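Local coordinates for protein probable starch synthase 4, chloroplastic/amyloplastic (PDB 6GNE) that is probably a plastid starch synthase of the two-domain GT-B fold and binds adenosine-5'-diphosphate and a glycan, at residues V12-A17 with H44-I49; V61-A66 with I86-G91. All coordinates share one frame; numbering follows the deposited sequence.

Interaction 1: V12-A17 with H44-I49; sequences VVHIAA and HLVEII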
loop_
_atom_site.group_PDB
_atom_site.type_symbol
_atom_site.label_atom_id
_atom_site.label_comp_id
_atom_site.label_asym_id
_atom_site.label_seq_id
_atom_site.Cartn_x
_atom_site.Cartn_y
_atom_site.Cartn_z
ATOM N N VAL A 12 -4.481 -2.547 -20.521
ATOM C CA VAL A 12 -4.883 -2.166 -19.171
ATOM C C VAL A 12 -4.181 -0.872 -18.770
ATOM O O VAL A 12 -2.950 -0.819 -18.733
ATOM C CB VAL A 12 -4.460 -3.265 -18.183
ATOM C CG1 VAL A 12 -4.954 -2.951 -16.783
ATOM C CG2 VAL A 12 -4.940 -4.630 -18.666
ATOM N N VAL A 13 -4.964 0.154 -18.458
ATOM C CA VAL A 13 -4.417 1.405 -17.926
ATOM C C VAL A 13 -4.730 1.569 -16.428
ATOM O O VAL A 13 -5.865 1.399 -16.011
ATOM C CB VAL A 13 -4.918 2.623 -18.711
ATOM C CG1 VAL A 13 -4.293 3.912 -18.183
ATOM C CG2 VAL A 13 -4.532 2.473 -20.167
ATOM N N HIS A 14 -3.706 1.865 -15.630
ATOM C CA HIS A 14 -3.874 2.135 -14.191
ATOM C C HIS A 14 -3.716 3.620 -13.976
ATOM O O HIS A 14 -2.731 4.209 -14.395
ATOM C CB HIS A 14 -2.845 1.383 -13.347
ATOM C CG HIS A 14 -3.089 -0.077 -13.266
ATOM N ND1 HIS A 14 -3.639 -0.674 -12.160
ATOM C CD2 HIS A 14 -2.885 -1.066 -14.167
ATOM C CE1 HIS A 14 -3.768 -1.971 -12.385
ATOM N NE2 HIS A 14 -3.318 -2.235 -13.600
ATOM N N ILE A 15 -4.683 4.222 -13.311
ATOM C CA ILE A 15 -4.610 5.628 -12.965
ATOM C C ILE A 15 -4.537 5.644 -11.446
ATOM O O ILE A 15 -5.407 5.090 -10.785
ATOM C CB ILE A 15 -5.858 6.396 -13.470
ATOM C CG1 ILE A 15 -5.921 6.331 -15.003
ATOM C CG2 ILE A 15 -5.873 7.837 -12.984
ATOM C CD1 ILE A 15 -7.280 6.716 -15.583
ATOM N N ALA A 16 -3.503 6.271 -10.896
ATOM C CA ALA A 16 -3.295 6.293 -9.456
ATOM C C ALA A 16 -2.469 7.477 -9.045
ATOM O O ALA A 16 -1.799 8.097 -9.883
ATOM C CB ALA A 16 -2.601 5.008 -9.029
ATOM N N ALA A 17 -2.478 7.756 -7.750
ATOM C CA ALA A 17 -1.663 8.836 -7.189
ATOM C C ALA A 17 -0.257 8.406 -6.817
ATOM O O ALA A 17 0.567 9.261 -6.539
ATOM C CB ALA A 17 -2.364 9.446 -5.979
ATOM N N HIS A 44 -0.077 -8.732 -21.016
ATOM C CA HIS A 44 -0.962 -7.573 -21.207
ATOM C C HIS A 44 -0.134 -6.331 -21.433
ATOM O O HIS A 44 0.964 -6.191 -20.899
ATOM C CB HIS A 44 -1.891 -7.391 -19.999
ATOM C CG HIS A 44 -2.628 -8.633 -19.634
ATOM N ND1 HIS A 44 -3.648 -9.139 -20.412
ATOM C CD2 HIS A 44 -2.462 -9.505 -18.603
ATOM C CE1 HIS A 44 -4.096 -10.258 -19.865
ATOM N NE2 HIS A 44 -3.389 -10.505 -18.772
ATOM N N LEU A 45 -0.664 -5.438 -22.252
ATOM C CA LEU A 45 -0.081 -4.130 -22.437
ATOM C C LEU A 45 -0.538 -3.304 -21.260
ATOM O O LEU A 45 -1.680 -2.894 -21.200
ATOM C CB LEU A 45 -0.551 -3.516 -23.749
ATOM C CG LEU A 45 -0.106 -2.095 -24.107
ATOM C CD1 LEU A 45 1.414 -1.964 -24.001
ATOM C CD2 LEU A 45 -0.632 -1.703 -25.519
ATOM N N VAL A 46 0.346 -3.087 -20.302
ATOM C CA VAL A 46 0.020 -2.348 -19.084
ATOM C C VAL A 46 0.656 -0.974 -19.156
ATOM O O VAL A 46 1.831 -0.844 -19.522
ATOM C CB VAL A 46 0.584 -3.092 -17.857
ATOM C CG1 VAL A 46 0.436 -2.259 -16.584
ATOM C CG2 VAL A 46 -0.076 -4.465 -17.717
ATOM N N GLU A 47 -0.108 0.050 -18.830
ATOM C CA GLU A 47 0.389 1.439 -18.819
ATOM C C GLU A 47 -0.113 2.135 -17.564
ATOM O O GLU A 47 -1.208 1.835 -17.055
ATOM C CB GLU A 47 -0.138 2.224 -20.010
ATOM C CG GLU A 47 0.660 2.111 -21.296
ATOM C CD GLU A 47 -0.022 2.816 -22.458
ATOM O OE1 GLU A 47 -0.944 3.642 -22.206
ATOM O OE2 GLU A 47 0.448 2.593 -23.602
ATOM N N ILE A 48 0.670 3.078 -17.066
ATOM C CA ILE A 48 0.317 3.775 -15.842
ATOM C C ILE A 48 0.288 5.267 -16.059
ATOM O O ILE A 48 1.122 5.786 -16.765
ATOM C CB ILE A 48 1.267 3.366 -14.720
ATOM C CG1 ILE A 48 1.039 1.875 -14.433
ATOM C CG2 ILE A 48 0.993 4.182 -13.460
ATOM C CD1 ILE A 48 2.217 1.204 -13.807
ATOM N N ILE A 49 -0.704 5.926 -15.473
ATOM C CA ILE A 49 -0.821 7.369 -15.516
ATOM C C ILE A 49 -0.729 7.907 -14.090
ATOM O O ILE A 49 -1.514 7.506 -13.248
ATOM C CB ILE A 49 -2.124 7.822 -16.192
ATOM C CG1 ILE A 49 -2.164 7.312 -17.651
ATOM C CG2 ILE A 49 -2.266 9.347 -16.137
ATOM C CD1 ILE A 49 -3.498 7.512 -18.357
#

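Interaction 2: V61-A66 with I86-G91; sequences VRDLRA and IGTVEG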
loop_
_atom_site.group_PDB
_atom_site.type_symbol
_atom_site.label_atom_id
_atom_site.label_comp_id
_atom_site.label_asym_id
_atom_site.label_seq_id
_atom_site.Cartn_x
_atom_site.Cartn_y
_atom_site.Cartn_z
ATOM N N VAL A 61 13.788 6.197 -13.070
ATOM C CA VAL A 61 13.038 6.633 -14.225
ATOM C C VAL A 61 13.997 6.632 -15.381
ATOM O O VAL A 61 14.932 7.375 -15.364
ATOM C CB VAL A 61 12.451 8.036 -14.007
ATOM C CG1 VAL A 61 11.612 8.465 -15.204
ATOM C CG2 VAL A 61 11.575 8.073 -12.765
ATOM N N ARG A 62 13.737 5.806 -16.388
ATOM C CA ARG A 62 14.490 5.793 -17.641
ATOM C C ARG A 62 13.778 6.619 -18.704
ATOM O O ARG A 62 12.543 6.731 -18.689
ATOM C CB ARG A 62 14.615 4.362 -18.172
ATOM C CG ARG A 62 15.061 3.317 -17.175
ATOM C CD ARG A 62 16.508 3.483 -16.761
ATOM N NE ARG A 62 16.752 2.614 -15.620
ATOM C CZ ARG A 62 17.135 2.983 -14.386
ATOM N NH1 ARG A 62 17.389 4.248 -14.053
ATOM N NH2 ARG A 62 17.281 2.039 -13.471
ATOM N N ASP A 63 14.548 7.171 -19.642
ATOM C CA ASP A 63 14.003 7.844 -20.818
ATOM C C ASP A 63 12.880 8.820 -20.489
ATOM O O ASP A 63 11.866 8.817 -21.136
ATOM C CB ASP A 63 13.498 6.817 -21.855
ATOM C CG ASP A 63 14.456 5.684 -22.083
ATOM O OD1 ASP A 63 15.480 5.913 -22.732
ATOM O OD2 ASP A 63 14.168 4.550 -21.641
ATOM N N LEU A 64 13.064 9.642 -19.470
ATOM C CA LEU A 64 12.080 10.637 -19.088
ATOM C C LEU A 64 12.134 11.782 -20.050
ATOM O O LEU A 64 13.205 12.343 -20.260
ATOM C CB LEU A 64 12.372 11.151 -17.690
ATOM C CG LEU A 64 11.455 12.234 -17.179
ATOM C CD1 LEU A 64 10.057 11.684 -17.106
ATOM C CD2 LEU A 64 11.929 12.717 -15.830
ATOM N N ARG A 65 10.997 12.134 -20.640
ATOM C CA ARG A 65 10.956 13.244 -21.610
ATOM C C ARG A 65 9.601 13.866 -21.667
ATOM O O ARG A 65 8.595 13.203 -21.411
ATOM C CB ARG A 65 11.422 12.851 -23.020
ATOM C CG ARG A 65 11.217 11.390 -23.362
ATOM C CD ARG A 65 11.873 10.923 -24.667
ATOM N NE ARG A 65 10.800 10.305 -25.461
ATOM C CZ ARG A 65 10.037 10.929 -26.377
ATOM N NH1 ARG A 65 10.237 12.216 -26.715
ATOM N NH2 ARG A 65 9.046 10.259 -26.967
ATOM N N ALA A 66 9.621 15.164 -21.960
ATOM C CA ALA A 66 8.420 15.964 -22.114
ATOM C C ALA A 66 8.007 15.881 -23.554
ATOM O O ALA A 66 8.813 16.133 -24.443
ATOM C CB ALA A 66 8.666 17.417 -21.716
ATOM N N ILE A 86 6.724 11.176 -20.507
ATOM C CA ILE A 86 6.769 9.704 -20.458
ATOM C C ILE A 86 8.099 9.221 -19.978
ATOM O O ILE A 86 9.094 9.884 -20.137
ATOM C CB ILE A 86 6.436 8.985 -21.804
ATOM C CG1 ILE A 86 7.565 9.112 -22.830
ATOM C CG2 ILE A 86 5.141 9.522 -22.390
ATOM C CD1 ILE A 86 7.212 8.616 -24.229
ATOM N N GLY A 87 8.088 8.025 -19.435
ATOM C CA GLY A 87 9.271 7.404 -18.912
ATOM C C GLY A 87 8.971 5.965 -18.643
ATOM O O GLY A 87 7.827 5.531 -18.746
ATOM N N THR A 88 9.995 5.219 -18.290
ATOM C CA THR A 88 9.831 3.804 -18.023
ATOM C C THR A 88 10.317 3.569 -16.612
ATOM O O THR A 88 11.430 3.961 -16.253
ATOM C CB THR A 88 10.589 2.965 -19.044
ATOM O OG1 THR A 88 10.103 3.289 -20.363
ATOM C CG2 THR A 88 10.368 1.486 -18.799
ATOM N N VAL A 89 9.427 2.999 -15.801
ATOM C CA VAL A 89 9.680 2.769 -14.401
ATOM C C VAL A 89 9.530 1.270 -14.191
ATOM O O VAL A 89 8.418 0.705 -14.256
ATOM C CB VAL A 89 8.698 3.540 -13.497
ATOM C CG1 VAL A 89 8.998 3.261 -12.026
ATOM C CG2 VAL A 89 8.756 5.031 -13.804
ATOM N N GLU A 90 10.682 0.647 -13.978
ATOM C CA GLU A 90 10.831 -0.787 -13.836
ATOM C C GLU A 90 10.113 -1.616 -14.895
ATOM O O GLU A 90 9.345 -2.538 -14.600
ATOM C CB GLU A 90 10.554 -1.178 -12.380
ATOM C CG GLU A 90 11.853 -0.975 -11.559
ATOM C CD GLU A 90 11.663 -1.047 -10.063
ATOM O OE1 GLU A 90 10.698 -1.725 -9.637
ATOM O OE2 GLU A 90 12.489 -0.407 -9.356
ATOM N N GLY A 91 10.384 -1.239 -16.143
ATOM C CA GLY A 91 9.807 -1.894 -17.304
ATOM C C GLY A 91 8.385 -1.490 -17.640
ATOM O O GLY A 91 7.891 -1.900 -18.673
#

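Interaction 1: V12-A17 with H44-I49
Glu47 O is gripped from the neighbouring strand by two donors of unequal strength. His14 N gives it the hydrogen bond (His14 N to Glu47 O 2.9 Å, N-H...O 169°), while Val13 CA adds a C-H...O contact, 3.4 Å from Glu47 O. The strands 12-15 and 45-49 run parallel, at 21° between their axes. They are the first two strands of the Rossmann-like N-terminal domain of the GT-B fold, joined by helix 27-41 in a beta-alpha-beta unit. The same double grip recurs at Val12 O, which takes Glu47 N and Val46 CA, and at His14 O, which takes Ile49 N and Ile48 CA. Val12 N to Leu45 O begins the series, and a weak bond of 3.3 Å from Ala16 N to Ile49 O ends it.

On the face carrying Val13, Ile15, Glu47 and Ile49, the side chains of Val13 and Ile49 cross obliquely. Val13 CG1 lies opposite the backbone N (chi1 -178°), which places it beside its own carbonyl carbon and brings it 3.7 Å from Ile49 CD1. Ile15 CG1 meets Ile49 CB at 4.2 Å, and helix 117-134 covers both isoleucines. Glu47 OE1 is hydrogen-bonded to the Tyr11 hydroxyl.

The other face carries Val12, His14, Val46 and Ile48. The His14 ring meets those of His143 and His145, and ND1 is hydrogen-bonded to His145 NE2. At the root of this side chain, His14 CB rests 4.1 Å from Ile48 CG1.

Interaction 2: V61-A66 with I86-G91
Arg62 and Thr88 form a hydrogen-bonded antiparallel pair through both backbone bonds: Arg62 N reaches Thr88 O at 3.0 Å, and Thr88 N returns the same 3.0 Å to Arg62 O. Arg65 and Ile86 repeat the arrangement, with Arg65 N on Ile86 O at 3.0 Å and Ile86 N on Arg65 O at 2.9 Å. Their side chains run side by side in the same direction, and Ile86 CD1 meets Arg65 NH2 at 3.7 Å, approaching the guanidinium obliquely. The first torsion of Ile86 (73°) sets CG1 between the backbone N and the carbonyl carbon, and CD1 extends from there to the arginine.

Between the two pairs the register slips by one residue, which makes a beta bulge: Asp63 and Leu64 occupy the span that Gly87 fills alone. Asp63 supplies the corner with positive backbone angles, phi 47° and psi 46°. Past it, strand 64-75 continues as one arm of a beta hairpin whose other arm is strand 78-89. Leu64 CA comes within 4.3 Å of Gly87 CA and also gives a C-H...O contact to Ile86 O, and Leu64 CD1 curls back to 3.7 Å from that same oxygen.

Further out, Leu64 packs on Tyr58, Trp85 and Phe96. Gly87 is hydrogen-bonded through its backbone to Val94, so strand 92-100 holds the opposite edge of strand 78-89. Beyond Val89, which touches Pro21 and Val94, the Glu90 OE1 atom forms a salt bridge with Lys37 NZ of helix 27-41.

In the fold
Both contacts belong to one mixed sheet and are linked through strand 92-100, which pairs in parallel with strand 45-51 of interaction 1 and antiparallel with strand 78-89 of interaction 2. Their centres lie about 14 Å apart, and they follow one another in the chain without touching. Interaction 1 is core: ten of its eleven touching residues are buried, helices cover the side chains, and its register is unbroken. Interaction 2 is more peripheral, with arginine and aspartate at its margin, less buried surface (363 against 454 Å²) and a bulge in its pairing. Helix 27-41 serves both, bridging the strands of interaction 1 and reaching Glu90 beside interaction 2.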